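Long-range contacts in major capsid protein (Norovirus Hu/GI.7/TCH-060/USA/2003, PDB 4P25), which forms the norovirus capsid, whose protruding (P) domain binds histo-blood group antigens such as the Lewis Y glycan: residues A201-M206 with I267-N272; K29-T34 with G276-P281; E258-P263 with Y296-V301; N37-F42 with I193-F198. All blocks are in the same frame, centred on the assembly; numbering follows the deposited sequence.

Contact 1. Residues A201-M206 with I267-N272; sequences AIVYFM and ITCVPN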
loop_
_atom_site.group_PDB
_atom_site.type_symbol
_atom_site.label_atom_id
_atom_site.label_comp_id
_atom_site.label_asym_id
_atom_site.label_seq_id
_atom_site.Cartn_x
_atom_site.Cartn_y
_atom_site.Cartn_z
ATOM N N ALA A 201 24.000 5.499 14.005
ATOM C CA ALA A 201 23.565 4.185 13.564
ATOM C C ALA A 201 22.368 4.349 12.645
ATOM O O ALA A 201 21.514 5.202 12.882
ATOM C CB ALA A 201 23.197 3.324 14.759
ATOM N N ILE A 202 22.314 3.536 11.595
ATOM C CA ILE A 202 21.184 3.552 10.670
ATOM C C ILE A 202 19.914 3.128 11.395
ATOM O O ILE A 202 19.924 2.194 12.196
ATOM C CB ILE A 202 21.435 2.608 9.486
ATOM C CG1 ILE A 202 22.688 3.051 8.721
ATOM C CG2 ILE A 202 20.226 2.572 8.549
ATOM C CD1 ILE A 202 23.267 1.983 7.842
ATOM N N VAL A 203 18.827 3.835 11.122
ATOM C CA VAL A 203 17.534 3.487 11.693
ATOM C C VAL A 203 16.772 2.568 10.746
ATOM O O VAL A 203 16.595 2.887 9.568
ATOM C CB VAL A 203 16.699 4.737 11.993
ATOM C CG1 VAL A 203 15.307 4.343 12.470
ATOM C CG2 VAL A 203 17.406 5.593 13.036
ATOM N N TYR A 204 16.349 1.422 11.265
ATOM C CA TYR A 204 15.588 0.458 10.485
ATOM C C TYR A 204 14.152 0.430 10.957
ATOM O O TYR A 204 13.877 0.412 12.156
ATOM C CB TYR A 204 16.214 -0.933 10.579
ATOM C CG TYR A 204 17.614 -0.951 10.025
ATOM C CD1 TYR A 204 17.836 -1.065 8.663
ATOM C CD2 TYR A 204 18.715 -0.816 10.863
ATOM C CE1 TYR A 204 19.113 -1.062 8.147
ATOM C CE2 TYR A 204 20.002 -0.812 10.354
ATOM C CZ TYR A 204 20.190 -0.933 8.996
ATOM O OH TYR A 204 21.461 -0.928 8.473
ATOM N N PHE A 205 13.241 0.440 9.993
ATOM C CA PHE A 205 11.818 0.425 10.270
ATOM C C PHE A 205 11.319 -0.996 10.074
ATOM O O PHE A 205 11.475 -1.574 8.990
ATOM C CB PHE A 205 11.121 1.437 9.357
ATOM C CG PHE A 205 11.660 2.835 9.518
ATOM C CD1 PHE A 205 11.177 3.664 10.517
ATOM C CD2 PHE A 205 12.686 3.300 8.702
ATOM C CE1 PHE A 205 11.689 4.950 10.689
ATOM C CE2 PHE A 205 13.202 4.582 8.868
ATOM C CZ PHE A 205 12.704 5.407 9.862
ATOM N N MET A 206 10.752 -1.567 11.135
ATOM C CA MET A 206 10.468 -2.998 11.201
ATOM C C MET A 206 8.984 -3.313 11.053
ATOM O O MET A 206 8.134 -2.583 11.568
ATOM C CB MET A 206 10.950 -3.573 12.541
ATOM C CG MET A 206 12.396 -3.232 12.914
ATOM S SD MET A 206 13.623 -3.707 11.681
ATOM C CE MET A 206 13.439 -5.491 11.660
ATOM N N ILE A 267 18.111 7.241 7.230
ATOM C CA ILE A 267 17.965 7.984 8.475
ATOM C C ILE A 267 18.871 7.387 9.542
ATOM O O ILE A 267 19.015 6.167 9.631
ATOM C CB ILE A 267 16.490 7.961 8.945
ATOM C CG1 ILE A 267 15.604 8.687 7.928
ATOM C CG2 ILE A 267 16.350 8.565 10.336
ATOM C CD1 ILE A 267 14.122 8.520 8.162
ATOM N N THR A 268 19.503 8.251 10.337
ATOM C CA THR A 268 20.332 7.789 11.446
ATOM C C THR A 268 19.932 8.453 12.753
ATOM O O THR A 268 19.205 9.452 12.770
ATOM C CB THR A 268 21.825 8.090 11.224
ATOM O OG1 THR A 268 22.039 9.505 11.258
ATOM C CG2 THR A 268 22.315 7.514 9.898
ATOM N N CYS A 269 20.425 7.885 13.846
ATOM C CA CYS A 269 20.307 8.480 15.165
ATOM C C CYS A 269 21.574 8.114 15.910
ATOM O O CYS A 269 22.384 7.334 15.410
ATOM C CB CYS A 269 19.098 7.906 15.911
ATOM S SG CYS A 269 19.265 6.155 16.396
ATOM N N VAL A 270 21.747 8.685 17.094
ATOM C CA VAL A 270 22.767 8.192 18.008
ATOM C C VAL A 270 22.027 7.426 19.094
ATOM O O VAL A 270 21.375 8.022 19.951
ATOM C CB VAL A 270 23.620 9.321 18.626
ATOM C CG1 VAL A 270 24.555 8.750 19.685
ATOM C CG2 VAL A 270 24.426 10.033 17.550
ATOM N N PRO A 271 22.088 6.091 19.049
ATOM C CA PRO A 271 21.326 5.335 20.046
ATOM C C PRO A 271 22.036 5.299 21.401
ATOM O O PRO A 271 23.252 5.084 21.444
ATOM C CB PRO A 271 21.262 3.931 19.440
ATOM C CG PRO A 271 22.486 3.834 18.578
ATOM C CD PRO A 271 22.746 5.224 18.056
ATOM N N ASN A 272 21.296 5.524 22.484
ATOM C CA ASN A 272 21.844 5.313 23.818
ATOM C C ASN A 272 22.265 3.859 23.972
ATOM O O ASN A 272 21.589 2.951 23.481
ATOM C CB ASN A 272 20.830 5.684 24.901
ATOM C CG ASN A 272 20.869 7.156 25.262
ATOM O OD1 ASN A 272 21.937 7.736 25.448
ATOM N ND2 ASN A 272 19.699 7.771 25.355
HETATM O O HOH W 1 17.301 4.549 7.379
#
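A201 and C269 form an antiparallel hydrogen-bonded pair. A201 N donates to C269 O at 2.8 Å, almost in line with that carbonyl bond. The return bond, from C269 N to A201 O, is longer at 3.1 Å, and its donor lies in the carbonyl plane. A201 O has a further neighbour in the CA-H of T268, with T268 CA 3.2 Å away. Beyond the non-hydrogen-bonded pair I202 and T268, V203 N donates to I267 O at 2.8 Å. That bond is nearly straight (172°), but the donor is tilted 25° from the carbonyl plane.

There the direct pairing ends. Water 1 fills the next step: it accepts from I267 N and lies 2.8 Å from V203 O, to which it can donate. The hydroxyl of T268 is hydrogen-bonded to E200, the residue before 201-206.

The side chains around these bonds are apolar. A201 CB rests on the P271 ring, 3.8 Å from CD. V203 CG2 lies anti to its carbonyl carbon, which brings it within 3.9 Å of C269 SG. I267 CD1 meets the edge of the F205 ring at CZ (3.8 Å), and V203 CG1 lies over one face of the same ring.

Strand 266-269 lies between strands 201-208 and 255-262 of a large antiparallel sheet. Past the break, strand 201-208 bonds to strand 29-31 through Y204 and to strand 218-221 through F205.

Contact 2. Residues K29-T34 with G276-P281; sequences KMTVST and GPQNLP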
loop_
_atom_site.group_PDB
_atom_site.type_symbol
_atom_site.label_atom_id
_atom_site.label_comp_id
_atom_site.label_asym_id
_atom_site.label_seq_id
_atom_site.Cartn_x
_atom_site.Cartn_y
_atom_site.Cartn_z
ATOM N N LYS A 29 7.778 -0.784 14.564
ATOM C CA LYS A 29 8.773 -0.166 15.438
ATOM C C LYS A 29 10.013 0.219 14.653
ATOM O O LYS A 29 10.185 -0.189 13.501
ATOM C CB LYS A 29 9.179 -1.124 16.564
ATOM C CG LYS A 29 9.945 -2.352 16.086
ATOM C CD LYS A 29 10.148 -3.362 17.209
ATOM C CE LYS A 29 11.430 -3.108 17.987
ATOM N NZ LYS A 29 11.591 -4.093 19.097
ATOM N N MET A 30 10.868 1.021 15.284
ATOM C CA MET A 30 12.202 1.319 14.779
ATOM C C MET A 30 13.205 0.503 15.557
ATOM O O MET A 30 12.934 0.083 16.679
ATOM C CB MET A 30 12.549 2.785 15.022
ATOM C CG MET A 30 11.840 3.773 14.146
ATOM S SD MET A 30 12.196 5.464 14.666
ATOM C CE MET A 30 11.130 5.641 16.096
ATOM N N THR A 31 14.380 0.298 14.977
ATOM C CA THR A 31 15.480 -0.286 15.729
ATOM C C THR A 31 16.805 0.068 15.073
ATOM O O THR A 31 16.834 0.584 13.952
ATOM C CB THR A 31 15.334 -1.820 15.847
ATOM O OG1 THR A 31 16.206 -2.306 16.879
ATOM C CG2 THR A 31 15.661 -2.508 14.522
ATOM N N VAL A 32 17.896 -0.183 15.785
ATOM C CA VAL A 32 19.219 -0.132 15.185
ATOM C C VAL A 32 19.708 -1.570 15.092
ATOM O O VAL A 32 19.219 -2.437 15.818
ATOM C CB VAL A 32 20.188 0.731 16.013
ATOM C CG1 VAL A 32 19.798 2.203 15.916
ATOM C CG2 VAL A 32 20.209 0.272 17.468
ATOM N N SER A 33 20.645 -1.841 14.190
ATOM C CA SER A 33 21.147 -3.204 14.045
ATOM C C SER A 33 22.008 -3.599 15.240
ATOM O O SER A 33 22.647 -2.745 15.863
ATOM C CB SER A 33 21.900 -3.381 12.722
ATOM O OG SER A 33 22.941 -2.433 12.571
ATOM N N THR A 34 22.008 -4.889 15.570
ATOM C CA THR A 34 22.763 -5.396 16.717
ATOM C C THR A 34 24.255 -5.101 16.558
ATOM O O THR A 34 24.917 -4.685 17.505
ATOM C CB THR A 34 22.511 -6.901 16.947
ATOM O OG1 THR A 34 21.118 -7.114 17.209
ATOM C CG2 THR A 34 23.319 -7.406 18.134
ATOM N N GLY A 276 18.002 2.613 22.250
ATOM C CA GLY A 276 17.921 3.187 20.922
ATOM C C GLY A 276 16.485 3.491 20.554
ATOM O O GLY A 276 15.611 3.497 21.422
ATOM N N PRO A 277 16.228 3.726 19.261
ATOM C CA PRO A 277 14.886 4.130 18.827
ATOM C C PRO A 277 13.837 3.041 19.058
ATOM O O PRO A 277 12.647 3.346 19.041
ATOM C CB PRO A 277 15.072 4.420 17.332
ATOM C CG PRO A 277 16.250 3.580 16.930
ATOM C CD PRO A 277 17.160 3.558 18.130
ATOM N N GLN A 278 14.268 1.802 19.296
ATOM C CA GLN A 278 13.336 0.722 19.632
ATOM C C GLN A 278 12.630 0.966 20.964
ATOM O O GLN A 278 11.611 0.333 21.262
ATOM C CB GLN A 278 14.043 -0.636 19.639
ATOM C CG GLN A 278 15.186 -0.752 20.639
ATOM C CD GLN A 278 16.533 -0.398 20.035
ATOM O OE1 GLN A 278 16.642 0.523 19.225
ATOM N NE2 GLN A 278 17.568 -1.133 20.426
ATOM N N ASN A 279 13.173 1.888 21.755
ATOM C CA ASN A 279 12.586 2.247 23.045
ATOM C C ASN A 279 11.660 3.460 23.000
ATOM O O ASN A 279 11.114 3.873 24.023
ATOM C CB ASN A 279 13.689 2.464 24.080
ATOM C CG ASN A 279 14.368 1.172 24.471
ATOM O OD1 ASN A 279 13.778 0.095 24.362
ATOM N ND2 ASN A 279 15.610 1.265 24.931
ATOM N N LEU A 280 11.490 4.023 21.810
ATOM C CA LEU A 280 10.570 5.133 21.598
ATOM C C LEU A 280 9.181 4.622 21.264
ATOM O O LEU A 280 9.040 3.534 20.700
ATOM C CB LEU A 280 11.053 5.999 20.438
ATOM C CG LEU A 280 12.398 6.687 20.631
ATOM C CD1 LEU A 280 12.773 7.393 19.342
ATOM C CD2 LEU A 280 12.334 7.658 21.798
ATOM N N PRO A 281 8.148 5.414 21.601
ATOM C CA PRO A 281 6.781 5.098 21.180
ATOM C C PRO A 281 6.730 5.023 19.666
ATOM O O PRO A 281 7.519 5.683 18.987
ATOM C CB PRO A 281 5.972 6.303 21.664
ATOM C CG PRO A 281 6.793 6.915 22.742
ATOM C CD PRO A 281 8.218 6.673 22.365
HETATM O O HOH W 2 10.267 2.216 17.903
#
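P277 O is held by water 2 and by L280 N. Water 2 accepts from M30 N at 2.9 Å and lies 2.9 Å from P277 O, to which it can donate. L280 O is a weak, alternative acceptor for the water. The backbone N of L280 donates to P277 O at 3.1 Å, a bond of the short 3-10 turn 277-279. The M30 carbonyl faces the middle of the same turn: M30 O meets the CA-H of Q278, with Q278 CA 3.0 Å away.

The P277 ring lies between the side chains of M30 and V32. M30 CB touches P277 CB at 3.8 Å. V32 CG1 reaches P277 CD at 3.7 Å, the two side chains crossing at about a right angle. Farther along, the methyl M30 CE lies against L280 CD1.

The Q278 chain is bent: CG sits between the backbone N and the carbonyl carbon (chi1 60°), and chi2 is -93°. Its amide therefore lies beside T31, with Q278 OE1 3.7 Å from T31 OG1. K29 CE touches Q278 CB.

Q278 OE1 and V32 N are both buried here without a polar partner in the model. The two segments share no direct N/O hydrogen bond, so one water, a CA-H...O contact and apolar packing hold the turn against the strand.

Contact 3. Residues E258-P263 with Y296-V301; sequences EFKLYP and YQLKPV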
loop_
_atom_site.group_PDB
_atom_site.type_symbol
_atom_site.label_atom_id
_atom_site.label_comp_id
_atom_site.label_asym_id
_atom_site.label_seq_id
_atom_site.Cartn_x
_atom_site.Cartn_y
_atom_site.Cartn_z
ATOM N N GLU A 258 15.999 13.264 18.190
ATOM C CA GLU A 258 16.603 13.849 16.994
ATOM C C GLU A 258 17.113 12.778 16.056
ATOM O O GLU A 258 17.728 11.804 16.496
ATOM C CB GLU A 258 17.838 14.672 17.367
ATOM C CG GLU A 258 17.650 15.752 18.378
ATOM C CD GLU A 258 18.791 16.742 18.334
ATOM O OE1 GLU A 258 19.969 16.322 18.343
ATOM O OE2 GLU A 258 18.502 17.949 18.263
ATOM N N PHE A 259 16.907 12.991 14.760
ATOM C CA PHE A 259 17.366 12.062 13.732
ATOM C C PHE A 259 17.971 12.850 12.575
ATOM O O PHE A 259 17.611 14.005 12.357
ATOM C CB PHE A 259 16.191 11.217 13.214
ATOM C CG PHE A 259 15.592 10.297 14.247
ATOM C CD1 PHE A 259 14.735 10.785 15.221
ATOM C CD2 PHE A 259 15.867 8.939 14.226
ATOM C CE1 PHE A 259 14.180 9.941 16.170
ATOM C CE2 PHE A 259 15.312 8.089 15.170
ATOM C CZ PHE A 259 14.466 8.590 16.144
ATOM N N LYS A 260 18.895 12.242 11.836
ATOM C CA LYS A 260 19.393 12.868 10.615
ATOM C C LYS A 260 18.967 12.098 9.376
ATOM O O LYS A 260 19.118 10.878 9.296
ATOM C CB LYS A 260 20.915 13.064 10.650
ATOM C CG LYS A 260 21.330 14.257 11.498
ATOM C CD LYS A 260 22.776 14.169 11.976
ATOM C CE LYS A 260 23.777 14.480 10.877
ATOM N NZ LYS A 260 25.176 14.248 11.345
ATOM N N LEU A 261 18.411 12.834 8.421
ATOM C CA LEU A 261 18.001 12.282 7.141
ATOM C C LEU A 261 19.009 12.717 6.082
ATOM O O LEU A 261 19.168 13.910 5.817
ATOM C CB LEU A 261 16.597 12.773 6.793
ATOM C CG LEU A 261 16.038 12.500 5.395
ATOM C CD1 LEU A 261 15.881 11.008 5.143
ATOM C CD2 LEU A 261 14.714 13.227 5.219
ATOM N N TYR A 262 19.692 11.742 5.491
ATOM C CA TYR A 262 20.774 12.028 4.553
ATOM C C TYR A 262 20.269 12.082 3.113
ATOM O O TYR A 262 19.300 11.400 2.769
ATOM C CB TYR A 262 21.882 10.984 4.699
ATOM C CG TYR A 262 22.723 11.174 5.939
ATOM C CD1 TYR A 262 23.869 11.954 5.901
ATOM C CD2 TYR A 262 22.373 10.582 7.146
ATOM C CE1 TYR A 262 24.646 12.135 7.020
ATOM C CE2 TYR A 262 23.145 10.762 8.278
ATOM C CZ TYR A 262 24.285 11.540 8.207
ATOM O OH TYR A 262 25.082 11.736 9.316
ATOM N N PRO A 263 20.915 12.907 2.271
ATOM C CA PRO A 263 20.489 13.117 0.883
ATOM C C PRO A 263 20.365 11.828 0.060
ATOM O O PRO A 263 19.509 11.760 -0.823
ATOM C CB PRO A 263 21.586 14.030 0.320
ATOM C CG PRO A 263 22.058 14.797 1.520
ATOM C CD PRO A 263 22.051 13.781 2.627
ATOM N N TYR A 296 27.048 17.258 12.138
ATOM C CA TYR A 296 26.167 17.735 13.192
ATOM C C TYR A 296 25.943 16.607 14.197
ATOM O O TYR A 296 25.523 15.514 13.830
ATOM C CB TYR A 296 24.833 18.162 12.590
ATOM C CG TYR A 296 23.897 18.824 13.570
ATOM C CD1 TYR A 296 23.026 18.073 14.351
ATOM C CD2 TYR A 296 23.876 20.205 13.706
ATOM C CE1 TYR A 296 22.164 18.680 15.241
ATOM C CE2 TYR A 296 23.020 20.821 14.592
ATOM C CZ TYR A 296 22.167 20.057 15.356
ATOM O OH TYR A 296 21.315 20.677 16.237
ATOM N N GLN A 297 26.225 16.879 15.465
ATOM C CA GLN A 297 26.154 15.846 16.483
ATOM C C GLN A 297 24.765 15.764 17.121
ATOM O O GLN A 297 24.274 16.734 17.698
ATOM C CB GLN A 297 27.208 16.106 17.565
ATOM C CG GLN A 297 27.386 14.954 18.534
ATOM C CD GLN A 297 28.318 15.295 19.680
ATOM O OE1 GLN A 297 28.993 16.331 19.663
ATOM N NE2 GLN A 297 28.358 14.430 20.686
ATOM N N LEU A 298 24.152 14.587 17.005
ATOM C CA LEU A 298 22.816 14.349 17.549
ATOM C C LEU A 298 22.809 14.062 19.046
ATOM O O LEU A 298 23.732 13.446 19.586
ATOM C CB LEU A 298 22.158 13.171 16.832
ATOM C CG LEU A 298 21.891 13.338 15.340
ATOM C CD1 LEU A 298 21.449 12.019 14.729
ATOM C CD2 LEU A 298 20.839 14.413 15.116
ATOM N N LYS A 299 21.748 14.514 19.699
ATOM C CA LYS A 299 21.440 14.108 21.059
ATOM C C LYS A 299 21.026 12.638 21.025
ATOM O O LYS A 299 20.177 12.253 20.221
ATOM C CB LYS A 299 20.301 14.973 21.598
ATOM C CG LYS A 299 19.822 14.603 22.982
ATOM C CD LYS A 299 18.899 15.674 23.544
ATOM C CE LYS A 299 18.436 15.308 24.939
ATOM N NZ LYS A 299 17.675 16.406 25.601
ATOM N N PRO A 300 21.640 11.810 21.887
ATOM C CA PRO A 300 21.314 10.381 21.874
ATOM C C PRO A 300 19.851 10.096 22.193
ATOM O O PRO A 300 19.200 10.858 22.912
ATOM C CB PRO A 300 22.217 9.805 22.964
ATOM C CG PRO A 300 23.377 10.743 23.009
ATOM C CD PRO A 300 22.774 12.104 22.781
ATOM N N VAL A 301 19.348 8.991 21.657
ATOM C CA VAL A 301 17.942 8.653 21.793
ATOM C C VAL A 301 17.714 7.272 22.415
ATOM O O VAL A 301 18.491 6.348 22.201
ATOM C CB VAL A 301 17.221 8.748 20.421
ATOM C CG1 VAL A 301 17.669 7.625 19.485
ATOM C CG2 VAL A 301 15.725 8.742 20.608
HETATM O O HOH W 3 19.730 10.595 18.020
HETATM O O HOH W 4 17.517 12.734 20.621
HETATM O O HOH W 5 22.199 18.144 18.822
#
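E258 OE1 accepts the backbone N-H of K299 at 2.9 Å, almost straight (178°). The donor comes from the anti side, 26° out of the carboxylate plane. Water 5 donates to the same oxygen and to Q297 O, so E258 OE1 is gripped twice. At the other end of the contact K260 NZ donates to Y296 O at 2.8 Å, in the carbonyl plane and on a lone pair.

L298 lies between these two bonds. Its CG packs on K260 CD at 3.6 Å, and its CD2 reaches E258 CB at 3.8 Å. Two more waters tie the backbones together. Water 3 donates to E258 O and K299 O, while water 4 accepts from E258 N and also donates to K299 O.

K260 bends at chi3 (75°), and its ammonium also meets partners beyond the two segments. It forms a salt bridge with E200 and a hydrogen bond to R294 O. Within 258-263 it has a weak bond to Y262 OH.

The arrangement is that of a C-terminal tail laid roughly antiparallel along a sheet strand, with side chains and waters in place of direct backbone pairing with that strand. It belongs to the P1 subdomain of the calicivirus P domain.

Contact 4. Residues N37-F42 with I193-F198; sequences NQVVQF and IFPPGF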
loop_
_atom_site.group_PDB
_atom_site.type_symbol
_atom_site.label_atom_id
_atom_site.label_comp_id
_atom_site.label_asym_id
_atom_site.label_seq_id
_atom_site.Cartn_x
_atom_site.Cartn_y
_atom_site.Cartn_z
ATOM N N ASN A 37 27.764 -1.525 12.837
ATOM C CA ASN A 37 28.565 -1.337 11.633
ATOM C C ASN A 37 28.026 -2.127 10.443
ATOM O O ASN A 37 28.598 -2.074 9.352
ATOM C CB ASN A 37 30.020 -1.727 11.884
ATOM C CG ASN A 37 30.639 -0.958 13.026
ATOM O OD1 ASN A 37 31.118 -1.546 13.994
ATOM N ND2 ASN A 37 30.632 0.365 12.923
ATOM N N GLN A 38 26.939 -2.863 10.656
ATOM C CA GLN A 38 26.355 -3.669 9.583
ATOM C C GLN A 38 25.973 -2.821 8.368
ATOM O O GLN A 38 25.295 -1.802 8.497
ATOM C CB GLN A 38 25.140 -4.462 10.077
ATOM C CG GLN A 38 24.455 -5.274 8.977
ATOM C CD GLN A 38 23.367 -6.206 9.493
ATOM O OE1 GLN A 38 23.014 -6.185 10.672
ATOM N NE2 GLN A 38 22.834 -7.036 8.601
ATOM N N VAL A 39 26.422 -3.257 7.196
ATOM C CA VAL A 39 26.095 -2.604 5.933
ATOM C C VAL A 39 24.914 -3.317 5.284
ATOM O O VAL A 39 24.869 -4.547 5.267
ATOM C CB VAL A 39 27.301 -2.659 4.960
ATOM C CG1 VAL A 39 26.930 -2.098 3.597
ATOM C CG2 VAL A 39 28.487 -1.911 5.542
ATOM N N VAL A 40 23.950 -2.554 4.776
ATOM C CA VAL A 40 22.838 -3.139 4.026
ATOM C C VAL A 40 22.806 -2.598 2.601
ATOM O O VAL A 40 23.443 -1.590 2.292
ATOM C CB VAL A 40 21.465 -2.905 4.710
ATOM C CG1 VAL A 40 21.447 -3.533 6.106
ATOM C CG2 VAL A 40 21.117 -1.411 4.758
ATOM N N GLN A 41 22.068 -3.279 1.733
ATOM C CA GLN A 41 21.988 -2.855 0.344
ATOM C C GLN A 41 20.599 -3.131 -0.222
ATOM O O GLN A 41 20.456 -3.647 -1.334
ATOM C CB GLN A 41 23.065 -3.552 -0.498
ATOM C CG GLN A 41 23.335 -2.827 -1.806
ATOM C CD GLN A 41 24.317 -3.541 -2.708
ATOM O OE1 GLN A 41 24.875 -4.580 -2.351
ATOM N NE2 GLN A 41 24.537 -2.979 -3.890
ATOM N N PHE A 42 19.577 -2.788 0.556
ATOM C CA PHE A 42 18.192 -2.991 0.141
ATOM C C PHE A 42 17.959 -2.349 -1.221
ATOM O O PHE A 42 18.519 -1.285 -1.513
ATOM C CB PHE A 42 17.227 -2.409 1.182
ATOM C CG PHE A 42 17.428 -2.947 2.578
ATOM C CD1 PHE A 42 17.926 -4.225 2.788
ATOM C CD2 PHE A 42 17.102 -2.172 3.683
ATOM C CE1 PHE A 42 18.109 -4.716 4.077
ATOM C CE2 PHE A 42 17.278 -2.659 4.974
ATOM C CZ PHE A 42 17.782 -3.933 5.166
ATOM N N ILE A 193 24.401 1.002 1.934
ATOM C CA ILE A 193 24.253 2.094 2.881
ATOM C C ILE A 193 25.244 1.853 4.004
ATOM O O ILE A 193 25.144 0.861 4.730
ATOM C CB ILE A 193 22.816 2.161 3.436
ATOM C CG1 ILE A 193 21.828 2.430 2.299
ATOM C CG2 ILE A 193 22.704 3.233 4.511
ATOM C CD1 ILE A 193 20.374 2.376 2.723
ATOM N N PHE A 194 26.215 2.752 4.127
ATOM C CA PHE A 194 27.235 2.643 5.160
ATOM C C PHE A 194 26.890 3.521 6.350
ATOM O O PHE A 194 26.570 4.704 6.180
ATOM C CB PHE A 194 28.601 3.053 4.612
ATOM C CG PHE A 194 29.121 2.146 3.534
ATOM C CD1 PHE A 194 29.751 0.956 3.859
ATOM C CD2 PHE A 194 28.989 2.485 2.200
ATOM C CE1 PHE A 194 30.237 0.119 2.872
ATOM C CE2 PHE A 194 29.472 1.653 1.207
ATOM C CZ PHE A 194 30.100 0.469 1.544
ATOM N N PRO A 195 26.934 2.945 7.559
ATOM C CA PRO A 195 26.800 3.739 8.784
ATOM C C PRO A 195 27.853 4.850 8.749
ATOM O O PRO A 195 29.008 4.572 8.508
ATOM C CB PRO A 195 27.147 2.721 9.882
ATOM C CG PRO A 195 26.748 1.396 9.295
ATOM C CD PRO A 195 27.065 1.497 7.831
ATOM N N PRO A 196 27.418 6.109 8.954
ATOM C CA PRO A 196 28.394 7.197 8.814
ATOM C C PRO A 196 29.345 7.274 9.985
ATOM O O PRO A 196 30.226 8.142 10.001
ATOM C CB PRO A 196 27.500 8.451 8.757
ATOM C CG PRO A 196 26.279 8.070 9.501
ATOM C CD PRO A 196 26.041 6.610 9.224
ATOM N N GLY A 197 29.196 6.381 10.954
ATOM C CA GLY A 197 30.087 6.331 12.101
ATOM C C GLY A 197 29.924 7.525 13.010
ATOM O O GLY A 197 28.919 8.237 12.946
ATOM N N PHE A 198 30.926 7.747 13.852
ATOM C CA PHE A 198 30.888 8.810 14.847
ATOM C C PHE A 198 29.658 8.673 15.733
ATOM O O PHE A 198 28.994 9.651 16.051
ATOM C CB PHE A 198 30.946 10.181 14.185
ATOM C CG PHE A 198 32.296 10.516 13.647
ATOM C CD1 PHE A 198 33.415 10.377 14.453
ATOM C CD2 PHE A 198 32.460 10.934 12.343
ATOM C CE1 PHE A 198 34.669 10.671 13.971
ATOM C CE2 PHE A 198 33.717 11.230 11.851
ATOM C CZ PHE A 198 34.824 11.096 12.669
#
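F194 and V39 meet through ring and methyls. V39 CG2 approaches the ring obliquely, 3.6 Å from F194 CD1, and V39 CG1 lies near F194 CE1. The pyrrolidine of P195 turns toward the other segment, where its CG touches Q38 O at 3.6 Å and also packs on N37 C. Within segment 37-42, V40 CB lies over one face of the F42 ring, 3.8 Å above its plane and toward the rim. The same ring makes a cation-pi contact with R22.

The backbones meet in one antiparallel hydrogen-bonded bridge, V40 with I193. I193 N donates to V40 O at 2.8 Å and 170°. The bridge is isolated: two irregular segments lie against strand 201-208 of the P1 sheet here, and neither forms a strand.

With chi1 at 175°, V39 turns CG1 to the side of its carbonyl carbon, 3.6 Å from I193 O. That carbonyl oxygen and V40 N are buried by the contact and have no polar partner in the model. V40 CG2 packs on I193 CB at 4.2 Å. Beneath them, V40 rests on Y204 of strand 201-208, and I193 and P195 on I202. Beside the bridge, Q41 NE2 is hydrogen-bonded to A190 O.

From the N terminus, K29-T34 opens contact 2 and N37-F42 opens contact 4. The chain then runs through the six-stranded sheet and most of the glycan pocket before I193-F198 closes contact 4. A201-M206 opens contact 1 soon after, so contacts 4 and 1 follow in series. E258-P263 then opens contact 3. I267-N272 closes contact 1, and G276-P281 closes contact 2, which encloses both 4 and 1. Y296-V301 closes contact 3 last, so contact 3 crosses contacts 1 and 2. Strands 29-31, 201-208, 266-269 and 255-262 link contacts 1, 2 and 3 in one sheet. I202 and Y204 join contact 1 to contact 4, and L280 joins contact 2 to contact 3 through V301.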